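Local coordinates for protein ribonucleotide monophosphatase NagD (Escherichia coli, PDB 2C4N) that dephosphorylates ribonucleoside 5'-monophosphates, and probably a wide range of other phosphate compounds, as a magnesium-dependent HAD-superfamily phosphatase, at residues A[54-59]-A[66-71]; A[80-85]-A[137-142]; A[86-91]-A[127-132]. All coordinates share one frame; numbering follows the deposited sequence.

In the fold
From the N terminus, interaction 1 comes first: helix 49-58 turns back, after a short loop, onto strand 68-70, the edge strand of the six-stranded parallel sheet, so it closes a small local loop. The chain then passes through helix 71-80 into the second, four-stranded sheet, that of the alpha/beta cap domain. Interaction 2 opens in the loop 80-85 and closes only at strand 139-142, spanning some fifty residues. Interaction 3 opens and closes within that span, seating helix 124-135 against edge strand 86-90. Nothing crosses: interaction 1 belongs to the first sheet, whereas interactions 2 and 3 both tie parts of the second, their centres about 12 Å apart.

Interaction 1 of 3, residues A[54-59]-A[66-71]; sequences NRFATA and SVFYTS
Phe56 and Phe68 meet as a T-shaped pair, the edge of Phe68 directed at the face of Phe56. Their centroids are 5.0 Å apart and the planes stand at 76°. Phe68 CZ lies 3.8 Å above the Phe56 plane, over the middle of the ring, and the closest approach is Phe56 CE1 to Phe68 CE2 at 3.7 Å. Two flat, apolar rings suit this buried place because edge C-H groups can rest on a π face without any polar partner. Phe68 sends its ring toward the helix with CG anti to the carbonyl carbon (chi1 -64°), while Val67 CG2 covers part of one face. Phe56, at chi1 -92°, sits off a staggered position, its face turned to Phe68. Leu40 touches both rings, and Met15 packs on Phe56. With an alanine here instead of Phe56, the edge of Phe68 would probably lose the face it rests on and a gap would open beside it. One residue earlier, Arg55 forms a salt bridge with Asp11, consistent with its inferred role of orienting that active-site residue. The ring pair thus packs helix 49-58 onto strand 68-70 within the beta-alpha-beta unit 38-42, 49-58, 68-70 of the Rossmann-like HAD core.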
loop_
_atom_site.group_PDB
_atom_site.type_symbol
_atom_site.label_atom_id
_atom_site.label_comp_id
_atom_site.label_asym_id
_atom_site.label_seq_id
_atom_site.Cartn_x
_atom_site.Cartn_y
_atom_site.Cartn_z
ATOM N N ASN A 54 8.663 28.085 27.180
ATOM C CA ASN A 54 9.491 29.162 26.726
ATOM C C ASN A 54 9.129 29.679 25.329
ATOM O O ASN A 54 9.102 30.840 25.088
ATOM C CB ASN A 54 10.949 28.808 26.799
ATOM C CG ASN A 54 11.428 28.634 28.202
ATOM O OD1 ASN A 54 10.742 28.984 29.106
ATOM N ND2 ASN A 54 12.603 28.098 28.360
ATOM N N ARG A 55 8.845 28.741 24.442
ATOM C CA ARG A 55 8.428 29.079 23.082
ATOM C C ARG A 55 7.141 29.902 23.132
ATOM O O ARG A 55 7.006 30.907 22.431
ATOM C CB ARG A 55 8.204 27.794 22.280
ATOM C CG ARG A 55 7.582 27.992 20.906
ATOM C CD ARG A 55 7.284 26.640 20.271
ATOM N NE ARG A 55 6.440 26.742 19.081
ATOM C CZ ARG A 55 5.797 25.711 18.545
ATOM N NH1 ARG A 55 5.908 24.508 19.093
ATOM N NH2 ARG A 55 5.035 25.879 17.473
ATOM N N PHE A 56 6.196 29.475 23.966
ATOM C CA PHE A 56 4.923 30.177 24.117
ATOM C C PHE A 56 5.126 31.562 24.733
ATOM O O PHE A 56 4.546 32.549 24.277
ATOM C CB PHE A 56 3.969 29.371 25.004
ATOM C CG PHE A 56 3.068 28.428 24.242
ATOM C CD1 PHE A 56 3.598 27.462 23.393
ATOM C CD2 PHE A 56 1.687 28.510 24.380
ATOM C CE1 PHE A 56 2.760 26.583 22.688
ATOM C CE2 PHE A 56 0.841 27.642 23.685
ATOM C CZ PHE A 56 1.382 26.674 22.835
ATOM N N ALA A 57 5.950 31.624 25.771
ATOM C CA ALA A 57 6.226 32.885 26.451
ATOM C C ALA A 57 6.922 33.867 25.510
ATOM O O ALA A 57 6.640 35.064 25.530
ATOM C CB ALA A 57 7.079 32.635 27.688
ATOM N N THR A 58 7.833 33.361 24.689
ATOM C CA THR A 58 8.546 34.203 23.734
ATOM C C THR A 58 7.531 34.810 22.766
ATOM O O THR A 58 7.700 35.935 22.286
ATOM C CB THR A 58 9.580 33.382 22.929
ATOM O OG1 THR A 58 10.571 32.851 23.818
ATOM C CG2 THR A 58 10.256 34.252 21.877
ATOM N N ALA A 59 6.468 34.057 22.496
ATOM C CA ALA A 59 5.416 34.496 21.582
ATOM C C ALA A 59 4.354 35.328 22.290
ATOM O O ALA A 59 3.378 35.754 21.676
ATOM C CB ALA A 59 4.768 33.286 20.914
ATOM N N SER A 66 3.603 22.358 33.056
ATOM C CA SER A 66 2.751 21.206 33.308
ATOM C C SER A 66 1.607 20.928 32.350
ATOM O O SER A 66 1.128 19.796 32.286
ATOM C CB SER A 66 2.175 21.299 34.719
ATOM O OG SER A 66 1.299 22.407 34.842
ATOM N N VAL A 67 1.148 21.936 31.616
ATOM C CA VAL A 67 0.035 21.703 30.709
ATOM C C VAL A 67 0.429 21.007 29.417
ATOM O O VAL A 67 -0.419 20.401 28.769
ATOM C CB VAL A 67 -0.724 23.014 30.353
ATOM C CG1 VAL A 67 -1.274 23.646 31.612
ATOM C CG2 VAL A 67 0.188 23.980 29.604
ATOM N N PHE A 68 1.708 21.060 29.050
ATOM C CA PHE A 68 2.143 20.426 27.806
ATOM C C PHE A 68 2.228 18.908 27.842
ATOM O O PHE A 68 2.618 18.310 28.843
ATOM C CB PHE A 68 3.497 20.991 27.356
ATOM C CG PHE A 68 3.451 22.444 27.011
ATOM C CD1 PHE A 68 3.829 23.410 27.942
ATOM C CD2 PHE A 68 2.959 22.856 25.774
ATOM C CE1 PHE A 68 3.710 24.769 27.644
ATOM C CE2 PHE A 68 2.838 24.206 25.471
ATOM C CZ PHE A 68 3.214 25.165 26.409
ATOM N N TYR A 69 1.846 18.286 26.731
ATOM C CA TYR A 69 1.906 16.836 26.609
ATOM C C TYR A 69 2.324 16.540 25.175
ATOM O O TYR A 69 1.602 16.859 24.232
ATOM C CB TYR A 69 0.539 16.208 26.907
ATOM C CG TYR A 69 0.611 14.743 27.268
ATOM C CD1 TYR A 69 1.438 14.303 28.303
ATOM C CD2 TYR A 69 -0.148 13.793 26.583
ATOM C CE1 TYR A 69 1.511 12.951 28.650
ATOM C CE2 TYR A 69 -0.085 12.439 26.920
ATOM C CZ TYR A 69 0.746 12.025 27.953
ATOM O OH TYR A 69 0.813 10.689 28.291
ATOM N N THR A 70 3.503 15.952 25.013
ATOM C CA THR A 70 4.022 15.632 23.689
ATOM C C THR A 70 3.984 14.129 23.452
ATOM O O THR A 70 3.751 13.350 24.376
ATOM C CB THR A 70 5.485 16.070 23.551
ATOM O OG1 THR A 70 6.308 15.196 24.331
ATOM C CG2 THR A 70 5.666 17.500 24.054
ATOM N N SER A 71 4.230 13.727 22.209
ATOM C CA SER A 71 4.239 12.311 21.871
ATOM C C SER A 71 5.390 11.599 22.577
ATOM O O SER A 71 5.372 10.379 22.706
ATOM C CB SER A 71 4.359 12.113 20.356
ATOM O OG SER A 71 5.537 12.706 19.849
#

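Interaction 2 of 3, residues A[80-85]-A[137-142]; sequences RRQEGK and GARFIA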
loop_
_atom_site.group_PDB
_atom_site.type_symbol
_atom_site.label_atom_id
_atom_site.label_comp_id
_atom_site.label_asym_id
_atom_site.label_seq_id
_atom_site.Cartn_x
_atom_site.Cartn_y
_atom_site.Cartn_z
ATOM N N ARG A 80 6.015 2.987 30.496
ATOM C CA ARG A 80 6.093 2.861 31.946
ATOM C C ARG A 80 5.292 1.654 32.397
ATOM O O ARG A 80 5.735 0.887 33.248
ATOM C CB ARG A 80 5.517 4.102 32.629
ATOM C CG ARG A 80 6.531 5.136 33.053
ATOM C CD ARG A 80 5.885 6.163 33.977
ATOM N NE ARG A 80 6.826 7.215 34.346
ATOM C CZ ARG A 80 7.106 8.271 33.593
ATOM N NH1 ARG A 80 6.509 8.438 32.420
ATOM N NH2 ARG A 80 7.997 9.156 34.015
ATOM N N ARG A 81 4.110 1.496 31.810
ATOM C CA ARG A 81 3.208 0.406 32.158
ATOM C C ARG A 81 3.563 -0.914 31.487
ATOM O O ARG A 81 2.797 -1.872 31.564
ATOM C CB ARG A 81 1.766 0.770 31.782
ATOM C CG ARG A 81 1.516 2.249 31.476
ATOM C CD ARG A 81 0.466 2.844 32.413
ATOM N NE ARG A 81 -0.228 4.000 31.843
ATOM C CZ ARG A 81 -1.204 3.920 30.942
ATOM N NH1 ARG A 81 -1.607 2.736 30.504
ATOM N NH2 ARG A 81 -1.790 5.021 30.489
ATOM N N GLN A 82 4.713 -0.971 30.827
ATOM C CA GLN A 82 5.101 -2.199 30.146
ATOM C C GLN A 82 6.189 -2.973 30.871
ATOM O O GLN A 82 6.968 -2.411 31.636
ATOM C CB GLN A 82 5.582 -1.901 28.722
ATOM C CG GLN A 82 4.619 -1.100 27.854
ATOM C CD GLN A 82 3.217 -1.675 27.813
ATOM O OE1 GLN A 82 3.032 -2.883 27.694
ATOM N NE2 GLN A 82 2.217 -0.802 27.897
ATOM N N GLU A 83 6.218 -4.276 30.621
ATOM C CA GLU A 83 7.217 -5.157 31.199
ATOM C C GLU A 83 8.416 -5.018 30.273
ATOM O O GLU A 83 8.249 -4.891 29.060
ATOM C CB GLU A 83 6.698 -6.592 31.197
ATOM C CG GLU A 83 7.759 -7.661 31.330
ATOM C CD GLU A 83 7.157 -9.048 31.334
ATOM O OE1 GLU A 83 6.371 -9.344 32.260
ATOM O OE2 GLU A 83 7.460 -9.836 30.413
ATOM N N GLY A 84 9.617 -5.043 30.835
ATOM C CA GLY A 84 10.803 -4.890 30.018
ATOM C C GLY A 84 11.204 -3.432 30.105
ATOM O O GLY A 84 10.362 -2.546 29.956
ATOM N N LYS A 85 12.478 -3.172 30.365
ATOM C CA LYS A 85 12.944 -1.799 30.480
ATOM C C LYS A 85 14.236 -1.552 29.722
ATOM O O LYS A 85 15.048 -0.724 30.120
ATOM C CB LYS A 85 13.120 -1.428 31.956
ATOM C CG LYS A 85 11.807 -1.248 32.706
ATOM C CD LYS A 85 10.971 -0.156 32.053
ATOM C CE LYS A 85 9.618 0.018 32.727
ATOM N NZ LYS A 85 9.547 1.231 33.592
ATOM N N GLY A 137 12.165 -9.672 16.508
ATOM C CA GLY A 137 11.168 -9.676 17.565
ATOM C C GLY A 137 11.052 -8.546 18.571
ATOM O O GLY A 137 10.208 -8.615 19.468
ATOM N N ALA A 138 11.869 -7.509 18.452
ATOM C CA ALA A 138 11.773 -6.410 19.404
ATOM C C ALA A 138 10.440 -5.686 19.226
ATOM O O ALA A 138 9.924 -5.590 18.109
ATOM C CB ALA A 138 12.925 -5.444 19.192
ATOM N N ARG A 139 9.874 -5.185 20.322
ATOM C CA ARG A 139 8.612 -4.454 20.244
ATOM C C ARG A 139 8.882 -3.087 19.602
ATOM O O ARG A 139 9.638 -2.267 20.132
ATOM C CB ARG A 139 8.004 -4.326 21.648
ATOM C CG ARG A 139 7.627 -5.697 22.232
ATOM C CD ARG A 139 7.265 -5.638 23.714
ATOM N NE ARG A 139 6.066 -4.845 23.976
ATOM C CZ ARG A 139 5.505 -4.718 25.177
ATOM N NH1 ARG A 139 6.038 -5.335 26.222
ATOM N NH2 ARG A 139 4.418 -3.976 25.334
ATOM N N PHE A 140 8.251 -2.867 18.451
ATOM C CA PHE A 140 8.415 -1.666 17.628
ATOM C C PHE A 140 7.419 -0.536 17.962
ATOM O O PHE A 140 6.229 -0.630 17.661
ATOM C CB PHE A 140 8.286 -2.110 16.160
ATOM C CG PHE A 140 8.797 -1.115 15.143
ATOM C CD1 PHE A 140 9.592 -0.028 15.507
ATOM C CD2 PHE A 140 8.498 -1.301 13.794
ATOM C CE1 PHE A 140 10.078 0.861 14.536
ATOM C CE2 PHE A 140 8.975 -0.426 12.817
ATOM C CZ PHE A 140 9.767 0.658 13.185
ATOM N N ILE A 141 7.928 0.528 18.584
ATOM C CA ILE A 141 7.112 1.677 18.985
ATOM C C ILE A 141 7.668 2.956 18.363
ATOM O O ILE A 141 8.884 3.143 18.301
ATOM C CB ILE A 141 7.141 1.887 20.525
ATOM C CG1 ILE A 141 6.942 0.558 21.257
ATOM C CG2 ILE A 141 6.078 2.893 20.926
ATOM C CD1 ILE A 141 5.606 -0.090 21.012
ATOM N N ALA A 142 6.779 3.847 17.933
ATOM C CA ALA A 142 7.196 5.112 17.331
ATOM C C ALA A 142 6.356 6.241 17.920
ATOM O O ALA A 142 5.167 6.062 18.188
ATOM C CB ALA A 142 7.030 5.056 15.812
HETATM O O HOH W 1 4.227 -5.402 28.592
#
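Arg139, the residue most covered here, reaches from strand 139-142 to Gln82 in the loop 80-85. Its NH2 donates to Gln82 OE1 at 2.9 Å with an N-H...O angle of 154°. The oxygen lies near the guanidinium plane, at its edge; the donor stands 49° out of the amide plane, off the lone pairs, and the two planes are 84° apart. Bends in both chains, at chi3 of Arg139 and chi2 of Gln82, bring the two ends together. A water joins them a second time: it accepts from Arg139 NH1 at 3.0 Å and donates to Gln82 OE1 at 2.9 Å, so the amide oxygen receives two donors, and it also accepts from the backbone N of Glu83 at 3.1 Å. Gln82 NE2 bonds to Phe78 O, consistent with the amide's being held this way round. Glutamine suits this place because it offers an acceptor and a donor at once, and arginine because its several N-H groups can serve several partners. Indeed Arg139 NH2 also bonds to Pro234 O of a second copy in the crystal assembly, whose Arg236 makes a long, weak ion pair with the Glu83 carboxylate. The contact reaches over strand 105-116, whose Phe113 touches both Gln82 and Arg139, in the four-stranded parallel sheet of the alpha/beta cap domain characteristic of NagD-family HAD phosphatases.

Interaction 3 of 3, residues A[86-91]-A[127-132]; sequences KAYVVG and MHKAAY
Lys129 NZ makes a salt bridge with Asp108, outside the two segments, and to reach it the lysine passes its CB and CD obliquely by the ring of Tyr88. The side chain of Asp108, on strand 105-116, also touches Tyr88. Tyr88 and Lys129 cross at about a right angle: Lys129 CB approaches Tyr88 CZ at 3.8 Å, and further out Lys129 CD comes to 3.9 Å from Tyr88 OH. Lysine suits the place because its aliphatic stem, extended beyond CG, can pack while its end carries a charge to Asp108. Tyrosine offers a long, flat, partly exposed ring that spans strand to helix; it gets there because its CG is anti to the backbone N (chi1 172°). The same side of the ring, at CE1, lies 3.8 Å from the backbone N of Ala130 and 4.1 Å from Ala130 CB. Val90 CG2 meets that methyl at 4.1 Å. Alanine fits here: the CA atoms of Tyr88 and Ala130 are 7.3 Å apart, the nearest such pair, and a small methyl permits that approach. Tyr88 and Val90 both point from strand 86-90 toward the helix, and the Ala130 methyl rests against both. The two short axes run roughly antiparallel, at 143°. Phe133 meets the Tyr88 ring from the next turn of the helix, and Ile163 packs on Ala130. No hydrogen bond links the two segments, so helix 124-135 is held on this edge strand by apolar contact and shape, with the lysine's aliphatic part serving as packing surface and its charge paired with a neighbouring strand.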
loop_
_atom_site.group_PDB
_atom_site.type_symbol
_atom_site.label_atom_id
_atom_site.label_comp_id
_atom_site.label_asym_id
_atom_site.label_seq_id
_atom_site.Cartn_x
_atom_site.Cartn_y
_atom_site.Cartn_z
ATOM N N LYS A 86 14.424 -2.294 28.637
ATOM C CA LYS A 86 15.603 -2.144 27.793
ATOM C C LYS A 86 15.132 -1.756 26.404
ATOM O O LYS A 86 14.275 -2.423 25.828
ATOM C CB LYS A 86 16.398 -3.448 27.724
ATOM C CG LYS A 86 17.248 -3.727 28.948
ATOM C CD LYS A 86 18.193 -4.891 28.699
ATOM C CE LYS A 86 19.207 -5.038 29.829
ATOM N NZ LYS A 86 18.557 -5.333 31.136
ATOM N N ALA A 87 15.688 -0.679 25.862
ATOM C CA ALA A 87 15.271 -0.235 24.546
ATOM C C ALA A 87 16.386 0.339 23.694
ATOM O O ALA A 87 17.313 0.973 24.199
ATOM C CB ALA A 87 14.162 0.807 24.687
ATOM N N TYR A 88 16.299 0.089 22.394
ATOM C CA TYR A 88 17.250 0.663 21.463
ATOM C C TYR A 88 16.451 1.858 20.955
ATOM O O TYR A 88 15.353 1.695 20.413
ATOM C CB TYR A 88 17.575 -0.291 20.313
ATOM C CG TYR A 88 18.417 0.376 19.255
ATOM C CD1 TYR A 88 17.883 0.685 18.004
ATOM C CD2 TYR A 88 19.727 0.766 19.526
ATOM C CE1 TYR A 88 18.631 1.372 17.052
ATOM C CE2 TYR A 88 20.485 1.456 18.583
ATOM C CZ TYR A 88 19.930 1.757 17.348
ATOM O OH TYR A 88 20.669 2.459 16.421
ATOM N N VAL A 89 16.987 3.057 21.145
ATOM C CA VAL A 89 16.276 4.254 20.745
ATOM C C VAL A 89 16.887 5.003 19.577
ATOM O O VAL A 89 18.094 5.239 19.525
ATOM C CB VAL A 89 16.139 5.236 21.939
ATOM C CG1 VAL A 89 15.360 6.476 21.522
ATOM C CG2 VAL A 89 15.446 4.538 23.104
ATOM N N VAL A 90 16.030 5.351 18.627
ATOM C CA VAL A 90 16.428 6.127 17.464
ATOM C C VAL A 90 15.767 7.470 17.739
ATOM O O VAL A 90 14.617 7.699 17.383
ATOM C CB VAL A 90 15.867 5.532 16.152
ATOM C CG1 VAL A 90 16.210 6.442 14.977
ATOM C CG2 VAL A 90 16.445 4.138 15.922
ATOM N N GLY A 91 16.492 8.348 18.419
ATOM C CA GLY A 91 15.940 9.647 18.749
ATOM C C GLY A 91 16.921 10.412 19.606
ATOM O O GLY A 91 18.016 9.924 19.874
ATOM N N MET A 127 19.354 2.763 11.200
ATOM C CA MET A 127 18.322 2.071 10.432
ATOM C C MET A 127 18.611 0.575 10.451
ATOM O O MET A 127 17.711 -0.244 10.626
ATOM C CB MET A 127 18.306 2.567 8.982
ATOM C CG MET A 127 17.134 2.041 8.170
ATOM S SD MET A 127 17.263 2.316 6.392
ATOM C CE MET A 127 17.303 4.093 6.302
ATOM N N HIS A 128 19.883 0.235 10.274
ATOM C CA HIS A 128 20.331 -1.152 10.266
ATOM C C HIS A 128 20.020 -1.852 11.585
ATOM O O HIS A 128 19.368 -2.894 11.608
ATOM C CB HIS A 128 21.841 -1.206 9.994
ATOM C CG HIS A 128 22.436 -2.573 10.130
ATOM N ND1 HIS A 128 23.703 -2.783 10.631
ATOM C CD2 HIS A 128 21.944 -3.796 9.825
ATOM C CE1 HIS A 128 23.964 -4.079 10.631
ATOM N NE2 HIS A 128 22.914 -4.715 10.147
ATOM N N LYS A 129 20.492 -1.281 12.688
ATOM C CA LYS A 129 20.259 -1.877 13.999
ATOM C C LYS A 129 18.784 -1.977 14.343
ATOM O O LYS A 129 18.324 -3.011 14.824
ATOM C CB LYS A 129 20.980 -1.086 15.090
ATOM C CG LYS A 129 22.497 -1.132 15.012
ATOM C CD LYS A 129 23.091 -0.542 16.284
ATOM C CE LYS A 129 24.585 -0.307 16.170
ATOM N NZ LYS A 129 25.116 0.316 17.420
ATOM N N ALA A 130 18.042 -0.901 14.107
ATOM C CA ALA A 130 16.613 -0.899 14.399
ATOM C C ALA A 130 15.914 -1.993 13.599
ATOM O O ALA A 130 15.100 -2.741 14.133
ATOM C CB ALA A 130 16.008 0.471 14.065
ATOM N N ALA A 131 16.254 -2.095 12.317
ATOM C CA ALA A 131 15.648 -3.105 11.454
ATOM C C ALA A 131 16.006 -4.509 11.940
ATOM O O ALA A 131 15.161 -5.400 11.965
ATOM C CB ALA A 131 16.115 -2.910 10.009
ATOM N N TYR A 132 17.263 -4.692 12.327
ATOM C CA TYR A 132 17.735 -5.978 12.829
ATOM C C TYR A 132 16.957 -6.400 14.077
ATOM O O TYR A 132 16.490 -7.536 14.172
ATOM C CB TYR A 132 19.224 -5.888 13.158
ATOM C CG TYR A 132 19.776 -7.116 13.845
ATOM C CD1 TYR A 132 20.097 -8.264 13.122
ATOM C CD2 TYR A 132 19.966 -7.132 15.226
ATOM C CE1 TYR A 132 20.597 -9.402 13.758
ATOM C CE2 TYR A 132 20.463 -8.262 15.871
ATOM C CZ TYR A 132 20.776 -9.391 15.133
ATOM O OH TYR A 132 21.270 -10.505 15.772
#